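Local coordinates for glycosyl hydrolase family 62 protein (Coprinopsis cinerea, PDB 5B6T) that acts as an alpha-L-arabinofuranosidase of glycoside hydrolase family 62, probably releasing arabinofuranose side groups from arabinoxylan, at residues Ser67-Asp72 / Asn113-Trp118; Phe223-Ser228 / Asn244-Ala249; Gly139-Met144 / Leu155-Asp160; Phe87-Gln92 / Asn273-Pro278. All blocks are in the same frame, centred on the assembly; numbering follows the deposited sequence.

Contact 1 of 4, residues Ser67-Asp72 / Asn113-Trp118; sequences SFYYLD and NNPAGW
P115 sets the CG corner of its puckered ring over one face of Y69, a CH-pi contact. P115 CG lies 3.9 Å from the centroid of the Y69 ring and 22° off its normal, over the face though displaced toward the rim. Further out, the same ring reaches A116, whose CB comes within 3.4 Å of Y69 OH. The torsion of Y69 sets this up: with CG opposite the backbone N (chi1 -164°), the ring is carried alongside the short 3-10 segment 115-117. L71 supplies the inner half of the contact through a single methyl, CD2, which is 3.5 Å from P115 O and 3.8 Å from W118 CD1, meeting the indole obliquely. No hydrogen bond crosses between the segments; the join is purely one of packing. L71 and W118 also share L97 of strand 94-100, and P115 leans on Y54 of strand 49-57. The contact therefore lies where the outermost strand 68-70 of one antiparallel sheet meets the loop between strands 104-109 and 122-123 of the next.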
loop_
_atom_site.group_PDB
_atom_site.type_symbol
_atom_site.label_atom_id
_atom_site.label_comp_id
_atom_site.label_asym_id
_atom_site.label_seq_id
_atom_site.Cartn_x
_atom_site.Cartn_y
_atom_site.Cartn_z
ATOM N N SER A 67 1.097 -13.465 -16.352
ATOM C CA SER A 67 2.542 -13.549 -16.252
ATOM C C SER A 67 3.084 -12.476 -15.298
ATOM O O SER A 67 2.462 -11.431 -15.079
ATOM C CB SER A 67 3.185 -13.343 -17.626
ATOM O OG SER A 67 2.750 -12.127 -18.210
ATOM N N PHE A 68 4.224 -12.783 -14.723
ATOM C CA PHE A 68 4.980 -11.830 -13.929
ATOM C C PHE A 68 6.048 -11.186 -14.793
ATOM O O PHE A 68 6.713 -11.870 -15.580
ATOM C CB PHE A 68 5.671 -12.562 -12.793
ATOM C CG PHE A 68 4.777 -12.916 -11.620
ATOM C CD1 PHE A 68 3.388 -12.747 -11.652
ATOM C CD2 PHE A 68 5.355 -13.387 -10.450
ATOM C CE1 PHE A 68 2.601 -13.083 -10.552
ATOM C CE2 PHE A 68 4.579 -13.705 -9.350
ATOM C CZ PHE A 68 3.191 -13.547 -9.402
ATOM N N TYR A 69 6.244 -9.882 -14.627
ATOM C CA TYR A 69 7.469 -9.231 -15.117
ATOM C C TYR A 69 8.256 -8.857 -13.884
ATOM O O TYR A 69 7.883 -7.924 -13.145
ATOM C CB TYR A 69 7.203 -7.982 -16.003
ATOM C CG TYR A 69 8.422 -7.570 -16.785
ATOM C CD1 TYR A 69 9.460 -6.914 -16.177
ATOM C CD2 TYR A 69 8.510 -7.815 -18.153
ATOM C CE1 TYR A 69 10.592 -6.556 -16.908
ATOM C CE2 TYR A 69 9.625 -7.449 -18.885
ATOM C CZ TYR A 69 10.658 -6.820 -18.251
ATOM O OH TYR A 69 11.805 -6.478 -18.955
ATOM N N TYR A 70 9.381 -9.543 -13.681
ATOM C CA TYR A 70 10.261 -9.254 -12.562
ATOM C C TYR A 70 11.050 -7.963 -12.831
ATOM O O TYR A 70 11.818 -7.873 -13.784
ATOM C CB TYR A 70 11.191 -10.429 -12.336
ATOM C CG TYR A 70 10.485 -11.676 -11.832
ATOM C CD1 TYR A 70 9.942 -11.722 -10.556
ATOM C CD2 TYR A 70 10.379 -12.819 -12.630
ATOM C CE1 TYR A 70 9.275 -12.858 -10.085
ATOM C CE2 TYR A 70 9.731 -13.949 -12.172
ATOM C CZ TYR A 70 9.192 -13.974 -10.889
ATOM O OH TYR A 70 8.574 -15.112 -10.377
ATOM N N LEU A 71 10.834 -6.949 -11.988
ATOM C CA LEU A 71 11.333 -5.616 -12.302
ATOM C C LEU A 71 12.834 -5.473 -12.116
ATOM O O LEU A 71 13.406 -4.459 -12.531
ATOM C CB LEU A 71 10.563 -4.535 -11.538
ATOM C CG LEU A 71 9.103 -4.412 -11.954
ATOM C CD1 LEU A 71 8.395 -3.457 -11.002
ATOM C CD2 LEU A 71 8.967 -3.935 -13.402
ATOM N N ASP A 72 13.482 -6.491 -11.553
ATOM C CA ASP A 72 14.949 -6.490 -11.531
ATOM C C ASP A 72 15.574 -6.613 -12.926
ATOM O O ASP A 72 16.766 -6.353 -13.090
ATOM C CB ASP A 72 15.504 -7.535 -10.537
ATOM C CG ASP A 72 15.196 -8.998 -10.920
ATOM O OD1 ASP A 72 14.941 -9.310 -12.067
ATOM O OD2 ASP A 72 15.365 -9.876 -10.034
ATOM N N ASN A 113 2.647 0.530 -19.272
ATOM C CA ASN A 113 2.679 -0.707 -20.063
ATOM C C ASN A 113 4.060 -1.184 -20.464
ATOM O O ASN A 113 4.180 -2.192 -21.147
ATOM C CB ASN A 113 1.807 -0.563 -21.322
ATOM C CG ASN A 113 0.346 -0.719 -21.017
ATOM O OD1 ASN A 113 -0.424 0.210 -21.183
ATOM N ND2 ASN A 113 -0.040 -1.908 -20.582
ATOM N N ASN A 114 5.112 -0.452 -20.069
ATOM C CA ASN A 114 6.485 -0.863 -20.352
ATOM C C ASN A 114 7.232 -1.160 -19.065
ATOM O O ASN A 114 8.013 -0.341 -18.599
ATOM C CB ASN A 114 7.246 0.218 -21.150
ATOM C CG ASN A 114 8.588 -0.272 -21.596
ATOM O OD1 ASN A 114 8.758 -1.486 -21.811
ATOM N ND2 ASN A 114 9.566 0.624 -21.699
ATOM N N PRO A 115 7.056 -2.367 -18.510
ATOM C CA PRO A 115 7.733 -2.623 -17.245
ATOM C C PRO A 115 9.259 -2.579 -17.363
ATOM O O PRO A 115 9.953 -2.275 -16.381
ATOM C CB PRO A 115 7.240 -4.018 -16.871
ATOM C CG PRO A 115 6.707 -4.628 -18.151
ATOM C CD PRO A 115 6.128 -3.451 -18.880
ATOM N N ALA A 116 9.792 -2.831 -18.551
ATOM C CA ALA A 116 11.240 -2.768 -18.745
ATOM C C ALA A 116 11.813 -1.364 -18.581
ATOM O O ALA A 116 13.043 -1.222 -18.437
ATOM C CB ALA A 116 11.612 -3.316 -20.121
ATOM N N GLY A 117 10.961 -0.327 -18.573
ATOM C CA GLY A 117 11.362 1.083 -18.558
ATOM C C GLY A 117 11.564 1.726 -17.203
ATOM O O GLY A 117 12.053 2.852 -17.129
ATOM N N TRP A 118 11.213 1.037 -16.123
ATOM C CA TRP A 118 11.363 1.674 -14.800
ATOM C C TRP A 118 12.815 1.971 -14.465
ATOM O O TRP A 118 13.688 1.090 -14.519
ATOM C CB TRP A 118 10.723 0.817 -13.732
ATOM C CG TRP A 118 9.219 0.777 -13.856
ATOM C CD1 TRP A 118 8.452 -0.248 -14.354
ATOM C CD2 TRP A 118 8.307 1.816 -13.497
ATOM N NE1 TRP A 118 7.127 0.090 -14.329
ATOM C CE2 TRP A 118 7.005 1.358 -13.804
ATOM C CE3 TRP A 118 8.463 3.078 -12.929
ATOM C CZ2 TRP A 118 5.868 2.136 -13.567
ATOM C CZ3 TRP A 118 7.350 3.854 -12.697
ATOM C CH2 TRP A 118 6.054 3.359 -12.978
#

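Contact 2 of 4, residues Phe223-Ser228 / Asn244-Ala249; sequences FRSWTS and NPFARA
F246 turns the two sides of its ring to different residues, CD2 to F223 and CD1 to S225, and its backbone forms half of a classic beta bulge. F223 CB sits at the edge of the F246 ring, near its plane, 4.0 Å from CD2. S225 CB meets the ring obliquely, 3.8 Å from F246 CD1, while S225 OG lies 3.7 Å from F246 CB. A first torsion of -179°, with CG opposite the backbone N, sends the F246 ring off beyond these two residues to L211 of strand 207-215 and to the ring of F5. The F223 ring also departs from the contact after CB, meeting Y286 edge-to-face. F223 takes part mainly through CB, which also has A247 CB at 4.5 Å.

The backbone explains this closeness. F223 N donates to A247 O at 2.9 Å in a nearly straight bond (169°). F223 O receives F246 N at 2.9 Å, more bent at 136°, and A247 N weakly at 3.4 Å, so that F246 and A247 together face one residue of strand 221-228. S225 OG is engaged by A239 O.

A bulge of this kind illustrates how one carbonyl can serve two successive amides: F223 O, on a buried residue, gains one short but bent bond and a second, weak one, and the irregular chain 244-249 is tied to the strand by main-chain hydrogen bonds while its side chains add apolar cover.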
loop_
_atom_site.group_PDB
_atom_site.type_symbol
_atom_site.label_atom_id
_atom_site.label_comp_id
_atom_site.label_asym_id
_atom_site.label_seq_id
_atom_site.Cartn_x
_atom_site.Cartn_y
_atom_site.Cartn_z
ATOM N N PHE A 223 -6.901 -3.462 9.685
ATOM C CA PHE A 223 -6.821 -2.046 9.343
ATOM C C PHE A 223 -7.712 -1.149 10.156
ATOM O O PHE A 223 -8.886 -1.458 10.370
ATOM C CB PHE A 223 -7.116 -1.797 7.835
ATOM C CG PHE A 223 -5.951 -2.161 6.983
ATOM C CD1 PHE A 223 -5.781 -3.488 6.543
ATOM C CD2 PHE A 223 -4.968 -1.237 6.738
ATOM C CE1 PHE A 223 -4.671 -3.827 5.804
ATOM C CE2 PHE A 223 -3.841 -1.590 6.018
ATOM C CZ PHE A 223 -3.686 -2.888 5.577
ATOM N N ARG A 224 -7.126 -0.020 10.559
ATOM C CA ARG A 224 -7.837 1.088 11.180
ATOM C C ARG A 224 -7.995 2.205 10.191
ATOM O O ARG A 224 -7.234 2.296 9.235
ATOM C CB ARG A 224 -7.072 1.564 12.416
ATOM C CG ARG A 224 -6.905 0.465 13.468
ATOM C CD ARG A 224 -6.044 0.875 14.643
ATOM N NE ARG A 224 -6.665 1.903 15.473
ATOM C CZ ARG A 224 -5.994 2.815 16.188
ATOM N NH1 ARG A 224 -4.657 2.824 16.200
ATOM N NH2 ARG A 224 -6.656 3.716 16.899
ATOM N N SER A 225 -8.976 3.077 10.431
ATOM C CA SER A 225 -9.260 4.185 9.516
ATOM C C SER A 225 -9.623 5.456 10.255
ATOM O O SER A 225 -10.229 5.419 11.346
ATOM C CB SER A 225 -10.399 3.820 8.563
ATOM O OG SER A 225 -11.594 3.448 9.267
ATOM N N TRP A 226 -9.272 6.564 9.603
ATOM C CA TRP A 226 -9.517 7.920 10.092
ATOM C C TRP A 226 -9.850 8.793 8.911
ATOM O O TRP A 226 -9.491 8.478 7.769
ATOM C CB TRP A 226 -8.262 8.509 10.750
ATOM C CG TRP A 226 -7.724 7.823 11.936
ATOM C CD1 TRP A 226 -7.874 8.210 13.240
ATOM C CD2 TRP A 226 -6.885 6.666 11.973
ATOM N NE1 TRP A 226 -7.197 7.381 14.077
ATOM C CE2 TRP A 226 -6.593 6.406 13.332
ATOM C CE3 TRP A 226 -6.355 5.813 11.000
ATOM C CZ2 TRP A 226 -5.803 5.321 13.737
ATOM C CZ3 TRP A 226 -5.563 4.754 11.418
ATOM C CH2 TRP A 226 -5.285 4.541 12.754
ATOM N N THR A 227 -10.468 9.941 9.191
ATOM C CA THR A 227 -10.652 10.976 8.157
ATOM C C THR A 227 -10.218 12.339 8.655
ATOM O O THR A 227 -10.123 12.575 9.874
ATOM C CB THR A 227 -12.115 11.100 7.687
ATOM O OG1 THR A 227 -12.931 11.489 8.812
ATOM C CG2 THR A 227 -12.625 9.774 7.126
ATOM N N SER A 228 -9.977 13.241 7.707
ATOM C CA SER A 228 -9.545 14.593 8.002
ATOM C C SER A 228 -9.913 15.510 6.855
ATOM O O SER A 228 -10.036 15.066 5.716
ATOM C CB SER A 228 -8.037 14.682 8.202
ATOM O OG SER A 228 -7.611 16.009 8.528
ATOM N N ASN A 244 -15.094 -2.169 15.641
ATOM C CA ASN A 244 -15.545 -1.379 14.512
ATOM C C ASN A 244 -14.340 -1.070 13.610
ATOM O O ASN A 244 -13.817 0.038 13.607
ATOM C CB ASN A 244 -16.287 -0.116 14.919
ATOM C CG ASN A 244 -16.821 0.617 13.720
ATOM O OD1 ASN A 244 -17.330 -0.012 12.778
ATOM N ND2 ASN A 244 -16.697 1.944 13.720
ATOM N N PRO A 245 -13.884 -2.082 12.865
ATOM C CA PRO A 245 -12.601 -1.959 12.160
ATOM C C PRO A 245 -12.797 -1.470 10.729
ATOM O O PRO A 245 -13.888 -1.585 10.184
ATOM C CB PRO A 245 -12.091 -3.390 12.168
ATOM C CG PRO A 245 -13.334 -4.226 12.067
ATOM C CD PRO A 245 -14.351 -3.484 12.894
ATOM N N PHE A 246 -11.740 -0.989 10.071
ATOM C CA PHE A 246 -11.898 -0.752 8.653
ATOM C C PHE A 246 -12.020 -2.117 7.971
ATOM O O PHE A 246 -12.954 -2.357 7.210
ATOM C CB PHE A 246 -10.739 0.065 8.071
ATOM C CG PHE A 246 -10.902 0.321 6.620
ATOM C CD1 PHE A 246 -11.817 1.273 6.166
ATOM C CD2 PHE A 246 -10.171 -0.419 5.692
ATOM C CE1 PHE A 246 -11.992 1.498 4.798
ATOM C CE2 PHE A 246 -10.344 -0.223 4.330
ATOM C CZ PHE A 246 -11.255 0.747 3.880
ATOM N N ALA A 247 -11.064 -3.006 8.237
ATOM C CA ALA A 247 -11.083 -4.346 7.657
ATOM C C ALA A 247 -10.351 -5.277 8.614
ATOM O O ALA A 247 -9.231 -4.991 9.020
ATOM C CB ALA A 247 -10.438 -4.348 6.276
ATOM N N ARG A 248 -10.993 -6.383 8.957
ATOM C CA ARG A 248 -10.505 -7.315 9.962
ATOM C C ARG A 248 -11.298 -8.610 9.794
ATOM O O ARG A 248 -12.349 -8.596 9.162
ATOM C CB ARG A 248 -10.740 -6.727 11.356
ATOM C CG ARG A 248 -10.128 -7.536 12.510
ATOM C CD ARG A 248 -10.056 -6.706 13.793
ATOM N NE ARG A 248 -9.521 -7.521 14.870
ATOM C CZ ARG A 248 -10.234 -8.146 15.819
ATOM N NH1 ARG A 248 -11.553 -8.014 15.938
ATOM N NH2 ARG A 248 -9.586 -8.917 16.688
ATOM N N ALA A 249 -10.803 -9.725 10.308
ATOM C CA ALA A 249 -11.544 -10.982 10.149
ATOM C C ALA A 249 -13.009 -10.851 10.559
ATOM O O ALA A 249 -13.866 -11.528 9.966
ATOM C CB ALA A 249 -10.878 -12.086 10.952
#

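Contact 3 of 4, residues Gly139-Met144 / Leu155-Asp160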
loop_
_atom_site.group_PDB
_atom_site.type_symbol
_atom_site.label_atom_id
_atom_site.label_comp_id
_atom_site.label_asym_id
_atom_site.label_seq_id
_atom_site.Cartn_x
_atom_site.Cartn_y
_atom_site.Cartn_z
ATOM N N GLY A 139 12.702 -0.742 15.041
ATOM C CA GLY A 139 11.836 -0.908 13.866
ATOM C C GLY A 139 12.584 -0.844 12.533
ATOM O O GLY A 139 13.795 -1.080 12.421
ATOM N N HIS A 140 11.821 -0.505 11.496
ATOM C CA HIS A 140 12.271 -0.487 10.107
ATOM C C HIS A 140 11.529 0.616 9.397
ATOM O O HIS A 140 10.348 0.791 9.641
ATOM C CB HIS A 140 11.922 -1.811 9.435
ATOM C CG HIS A 140 12.550 -2.976 10.113
ATOM N ND1 HIS A 140 13.828 -3.393 9.812
ATOM C CD2 HIS A 140 12.103 -3.781 11.105
ATOM C CE1 HIS A 140 14.150 -4.398 10.615
ATOM N NE2 HIS A 140 13.106 -4.677 11.376
ATOM N N TRP A 141 12.227 1.385 8.576
ATOM C CA TRP A 141 11.652 2.481 7.832
ATOM C C TRP A 141 11.016 1.944 6.550
ATOM O O TRP A 141 11.729 1.546 5.602
ATOM C CB TRP A 141 12.734 3.502 7.544
ATOM C CG TRP A 141 12.242 4.755 6.933
ATOM C CD1 TRP A 141 11.014 5.331 7.071
ATOM C CD2 TRP A 141 13.019 5.670 6.176
ATOM N NE1 TRP A 141 10.960 6.520 6.405
ATOM C CE2 TRP A 141 12.182 6.754 5.832
ATOM C CE3 TRP A 141 14.338 5.669 5.718
ATOM C CZ2 TRP A 141 12.633 7.816 5.064
ATOM C CZ3 TRP A 141 14.774 6.728 4.953
ATOM C CH2 TRP A 141 13.931 7.792 4.643
ATOM N N VAL A 142 9.674 1.939 6.522
ATOM C CA VAL A 142 8.937 1.197 5.524
ATOM C C VAL A 142 7.697 1.933 5.033
ATOM O O VAL A 142 7.236 2.872 5.646
ATOM C CB VAL A 142 8.529 -0.217 6.045
ATOM C CG1 VAL A 142 9.785 -1.026 6.358
ATOM C CG2 VAL A 142 7.540 -0.179 7.215
ATOM N N ASP A 143 7.195 1.454 3.890
ATOM C CA ASP A 143 5.831 1.734 3.404
ATOM C C ASP A 143 5.612 3.198 3.060
ATOM O O ASP A 143 4.865 3.936 3.732
ATOM C CB ASP A 143 4.790 1.160 4.384
ATOM C CG ASP A 143 4.964 -0.328 4.578
ATOM O OD1 ASP A 143 5.556 -0.974 3.690
ATOM O OD2 ASP A 143 4.489 -0.887 5.590
ATOM N N MET A 144 6.300 3.580 1.998
ATOM C CA MET A 144 6.374 4.955 1.524
ATOM C C MET A 144 5.156 5.256 0.671
ATOM O O MET A 144 4.852 4.496 -0.259
ATOM C CB MET A 144 7.648 5.122 0.683
ATOM C CG MET A 144 8.898 4.554 1.320
ATOM S SD MET A 144 9.304 5.357 2.873
ATOM C CE MET A 144 10.621 4.277 3.459
ATOM N N LEU A 155 4.669 13.005 1.608
ATOM C CA LEU A 155 5.307 11.703 1.616
ATOM C C LEU A 155 5.194 11.115 3.019
ATOM O O LEU A 155 5.776 11.634 3.994
ATOM C CB LEU A 155 6.773 11.840 1.177
ATOM C CG LEU A 155 7.631 10.565 1.262
ATOM C CD1 LEU A 155 7.078 9.446 0.385
ATOM C CD2 LEU A 155 9.074 10.845 0.891
ATOM N N PHE A 156 4.396 10.066 3.122
ATOM C CA PHE A 156 4.191 9.363 4.371
ATOM C C PHE A 156 5.082 8.134 4.451
ATOM O O PHE A 156 5.390 7.494 3.452
ATOM C CB PHE A 156 2.731 8.898 4.504
ATOM C CG PHE A 156 1.738 10.016 4.690
ATOM C CD1 PHE A 156 1.211 10.739 3.597
ATOM C CD2 PHE A 156 1.320 10.342 5.956
ATOM C CE1 PHE A 156 0.286 11.750 3.809
ATOM C CE2 PHE A 156 0.395 11.339 6.155
ATOM C CZ PHE A 156 -0.121 12.039 5.087
ATOM N N SER A 157 5.425 7.749 5.671
ATOM C CA SER A 157 6.194 6.548 5.926
ATOM C C SER A 157 5.995 6.107 7.387
ATOM O O SER A 157 5.569 6.891 8.252
ATOM C CB SER A 157 7.677 6.797 5.576
ATOM O OG SER A 157 8.295 7.702 6.476
ATOM N N SER A 158 6.331 4.843 7.642
ATOM C CA SER A 158 6.219 4.223 8.944
ATOM C C SER A 158 7.554 3.712 9.474
ATOM O O SER A 158 8.507 3.571 8.732
ATOM C CB SER A 158 5.244 3.039 8.832
ATOM O OG SER A 158 3.964 3.505 8.520
ATOM N N ASP A 159 7.612 3.412 10.784
ATOM C CA ASP A 159 8.829 2.854 11.339
ATOM C C ASP A 159 8.667 1.511 12.043
ATOM O O ASP A 159 9.592 1.068 12.712
ATOM C CB ASP A 159 9.532 3.861 12.263
ATOM C CG ASP A 159 8.689 4.299 13.437
ATOM O OD1 ASP A 159 7.573 3.773 13.649
ATOM O OD2 ASP A 159 9.201 5.149 14.206
ATOM N N ASP A 160 7.509 0.872 11.914
ATOM C CA ASP A 160 7.213 -0.346 12.682
ATOM C C ASP A 160 7.399 -0.122 14.186
ATOM O O ASP A 160 7.651 -1.076 14.931
ATOM C CB ASP A 160 8.124 -1.504 12.237
ATOM C CG ASP A 160 7.721 -2.119 10.919
ATOM O OD1 ASP A 160 6.547 -1.881 10.475
ATOM O OD2 ASP A 160 8.562 -2.879 10.340
HETATM O O HOH W 1 3.115 3.651 5.917
#
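This is a beta-hairpin contact between the two inner strands of one blade of the five-bladed beta-propeller, strand 142-148 being innermost, near the central calcium and lead ions. The axes of the short strand segments 142-144 and 155-158 come within 5.0 Å, nearly antiparallel (166°). V142 and S158 form an antiparallel hydrogen-bonded pair: V142 N gives to S158 O at 3.0 Å, and S158 N to V142 O at 2.9 Å. Beyond the pair, H140 N donates to D159 O from above the carbonyl plane.

On the flank, W141 lays its indole edge along the partner strand. NE1 donates to S157 OG at 2.9 Å, with the oxygen only 3° out of the ring plane. M144, bent at chi2 (-62°), brings CE over one indole face, and its SD lies 3.5 Å from S157 CB, so S157 CB touches both the sulfur and the indole N-H edge. A phenylalanine in place of W141 would probably leave S157 OG without its N-H donor and M144 with a smaller face to cover.

D160 OD1 faces V142 CG2, 3.8 Å away, while D160 OD2 lies at the edge of the H140 ring. A water donates to D143 O at 2.8 Å and is also bonded to S158 OG.

The W141 N-H and the D143 carbonyl thus find a serine hydroxyl and a water. D160, beyond the strand end, lies near E195, a like charge, and about 4 Å from the lead ion; such a cluster would probably favour a cation.

Contact 4 of 4, residues Phe87-Gln92 / Asn273-Pro278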
loop_
_atom_site.group_PDB
_atom_site.type_symbol
_atom_site.label_atom_id
_atom_site.label_comp_id
_atom_site.label_asym_id
_atom_site.label_seq_id
_atom_site.Cartn_x
_atom_site.Cartn_y
_atom_site.Cartn_z
ATOM N N PHE A 87 1.578 5.655 -9.395
ATOM C CA PHE A 87 0.632 6.737 -9.725
ATOM C C PHE A 87 1.197 7.546 -10.878
ATOM O O PHE A 87 2.401 7.504 -11.142
ATOM C CB PHE A 87 0.321 7.686 -8.532
ATOM C CG PHE A 87 1.536 8.326 -7.928
ATOM C CD1 PHE A 87 1.979 9.570 -8.372
ATOM C CD2 PHE A 87 2.219 7.725 -6.872
ATOM C CE1 PHE A 87 3.109 10.153 -7.838
ATOM C CE2 PHE A 87 3.362 8.320 -6.341
ATOM C CZ PHE A 87 3.765 9.549 -6.794
ATOM N N TYR A 88 0.329 8.293 -11.541
ATOM C CA TYR A 88 0.729 9.122 -12.663
ATOM C C TYR A 88 0.875 10.531 -12.167
ATOM O O TYR A 88 -0.105 11.131 -11.672
ATOM C CB TYR A 88 -0.344 9.052 -13.751
ATOM C CG TYR A 88 -0.057 9.825 -15.002
ATOM C CD1 TYR A 88 0.918 9.401 -15.907
ATOM C CD2 TYR A 88 -0.820 10.911 -15.329
ATOM C CE1 TYR A 88 1.163 10.098 -17.079
ATOM C CE2 TYR A 88 -0.589 11.616 -16.492
ATOM C CZ TYR A 88 0.400 11.207 -17.360
ATOM O OH TYR A 88 0.588 11.892 -18.559
ATOM N N PHE A 89 2.077 11.080 -12.284
ATOM C CA PHE A 89 2.326 12.460 -11.865
ATOM C C PHE A 89 2.077 13.349 -13.066
ATOM O O PHE A 89 2.956 13.572 -13.919
ATOM C CB PHE A 89 3.735 12.659 -11.306
ATOM C CG PHE A 89 3.915 13.984 -10.631
ATOM C CD1 PHE A 89 3.341 14.215 -9.398
ATOM C CD2 PHE A 89 4.593 15.027 -11.252
ATOM C CE1 PHE A 89 3.453 15.433 -8.778
ATOM C CE2 PHE A 89 4.727 16.256 -10.627
ATOM C CZ PHE A 89 4.155 16.467 -9.403
ATOM N N ALA A 90 0.842 13.815 -13.160
ATOM C CA ALA A 90 0.349 14.449 -14.387
ATOM C C ALA A 90 1.167 15.658 -14.838
ATOM O O ALA A 90 1.407 15.801 -16.048
ATOM C CB ALA A 90 -1.121 14.784 -14.229
ATOM N N PRO A 91 1.643 16.498 -13.907
ATOM C CA PRO A 91 2.412 17.680 -14.386
ATOM C C PRO A 91 3.678 17.336 -15.187
ATOM O O PRO A 91 4.096 18.118 -16.038
ATOM C CB PRO A 91 2.749 18.409 -13.087
ATOM C CG PRO A 91 1.610 18.054 -12.170
ATOM C CD PRO A 91 1.313 16.619 -12.471
ATOM N N GLN A 92 4.246 16.163 -14.961
ATOM C CA GLN A 92 5.445 15.707 -15.674
ATOM C C GLN A 92 5.169 14.680 -16.742
ATOM O O GLN A 92 6.099 14.244 -17.421
ATOM C CB GLN A 92 6.442 15.116 -14.680
ATOM C CG GLN A 92 6.971 16.161 -13.735
ATOM C CD GLN A 92 7.749 15.586 -12.587
ATOM O OE1 GLN A 92 8.087 14.409 -12.596
ATOM N NE2 GLN A 92 8.062 16.415 -11.625
ATOM N N ASN A 273 -6.022 7.825 -11.508
ATOM C CA ASN A 273 -4.665 7.331 -11.388
ATOM C C ASN A 273 -3.612 8.377 -11.129
ATOM O O ASN A 273 -2.446 8.013 -11.044
ATOM C CB ASN A 273 -4.303 6.517 -12.637
ATOM C CG ASN A 273 -5.206 5.306 -12.787
ATOM O OD1 ASN A 273 -5.688 4.793 -11.782
ATOM N ND2 ASN A 273 -5.467 4.875 -14.021
ATOM N N ASP A 274 -4.024 9.633 -10.980
ATOM C CA ASP A 274 -3.077 10.712 -10.804
ATOM C C ASP A 274 -2.574 10.870 -9.380
ATOM O O ASP A 274 -2.894 10.079 -8.491
ATOM C CB ASP A 274 -3.569 12.026 -11.442
ATOM C CG ASP A 274 -4.558 12.794 -10.603
ATOM O OD1 ASP A 274 -4.805 12.435 -9.446
ATOM O OD2 ASP A 274 -5.115 13.799 -11.134
ATOM N N GLN A 275 -1.737 11.879 -9.185
ATOM C CA GLN A 275 -1.062 12.097 -7.925
ATOM C C GLN A 275 -1.953 12.521 -6.778
ATOM O O GLN A 275 -1.457 12.680 -5.652
ATOM C CB GLN A 275 0.054 13.143 -8.112
ATOM C CG GLN A 275 -0.398 14.565 -8.357
ATOM C CD GLN A 275 -0.909 14.850 -9.765
ATOM O OE1 GLN A 275 -0.742 14.058 -10.706
ATOM N NE2 GLN A 275 -1.523 16.043 -9.926
ATOM N N THR A 276 -3.238 12.742 -7.044
ATOM C CA THR A 276 -4.173 13.088 -5.955
ATOM C C THR A 276 -4.706 11.864 -5.217
ATOM O O THR A 276 -5.392 12.009 -4.193
ATOM C CB THR A 276 -5.356 13.951 -6.433
ATOM O OG1 THR A 276 -6.176 13.199 -7.332
ATOM C CG2 THR A 276 -4.847 15.218 -7.128
ATOM N N LEU A 277 -4.393 10.664 -5.708
ATOM C CA LEU A 277 -4.827 9.413 -5.031
ATOM C C LEU A 277 -6.317 9.460 -4.605
ATOM O O LEU A 277 -6.674 9.277 -3.433
ATOM C CB LEU A 277 -3.913 9.079 -3.834
ATOM C CG LEU A 277 -2.596 8.348 -4.143
ATOM C CD1 LEU A 277 -2.883 6.933 -4.654
ATOM C CD2 LEU A 277 -1.686 9.077 -5.123
ATOM N N PRO A 278 -7.211 9.666 -5.582
ATOM C CA PRO A 278 -8.631 9.730 -5.266
ATOM C C PRO A 278 -9.312 8.375 -5.203
ATOM O O PRO A 278 -8.964 7.441 -5.958
ATOM C CB PRO A 278 -9.192 10.540 -6.435
ATOM C CG PRO A 278 -8.332 10.174 -7.586
ATOM C CD PRO A 278 -6.973 9.845 -7.022
#
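A type I beta turn, D274 to L277, lies against the edge of strand 82-89 and grips it by backbone and side chain together. Y88 N donates to N273 O at 2.8 Å, and D274 CA makes a CA-H...O contact with Y88 O. Past the strand end, Q275 OE1 accepts A90 N at 2.9 Å from above the amide plane, the bond nearly straight at 164°. The glutamine reaches that amide with CG between its backbone N and carbonyl carbon (chi1 70°) and a bend at chi2 (-76°); its CB lies 3.7 Å from F89 CD1, while F87 CD1 approaches Q275 CA at 4.0 Å. A leucine in place of Q275 would probably leave the A90 amide without this acceptor. T276 N bonded to D274 OD1 makes an Asx turn, and T276 OG1 gives the same oxygen a second bond. Q275 and L277 also touch strand 142-148. Here the Q275 amide oxygen gives the A90 N-H an acceptor just past the strand end, while its aliphatic part lies beside F87 and F89.

How the contacts relate
Together the four contacts compare ways of joining pieces of one beta-propeller. Contacts 2 and 3 are buried, whereas contacts 1 and 4 are partly buried. Contact 3, the most central, lies within a blade and pairs two strands of a hairpin; contact 1 lies furthest out, between neighbouring blades, and relies on apolar packing without a cross-segment hydrogen bond. Contacts 2 and 4 each tie an irregular loop from between blades to a blade strand, the former by main-chain bonds alone, the latter with a side-chain amide as well. Strand 142-148, one side of contact 3, also receives the turn of contact 4, and strand 94-100 touches contacts 1, 3 and 4. Contacts 1 and 2 lie on opposite sides of the chain's centre.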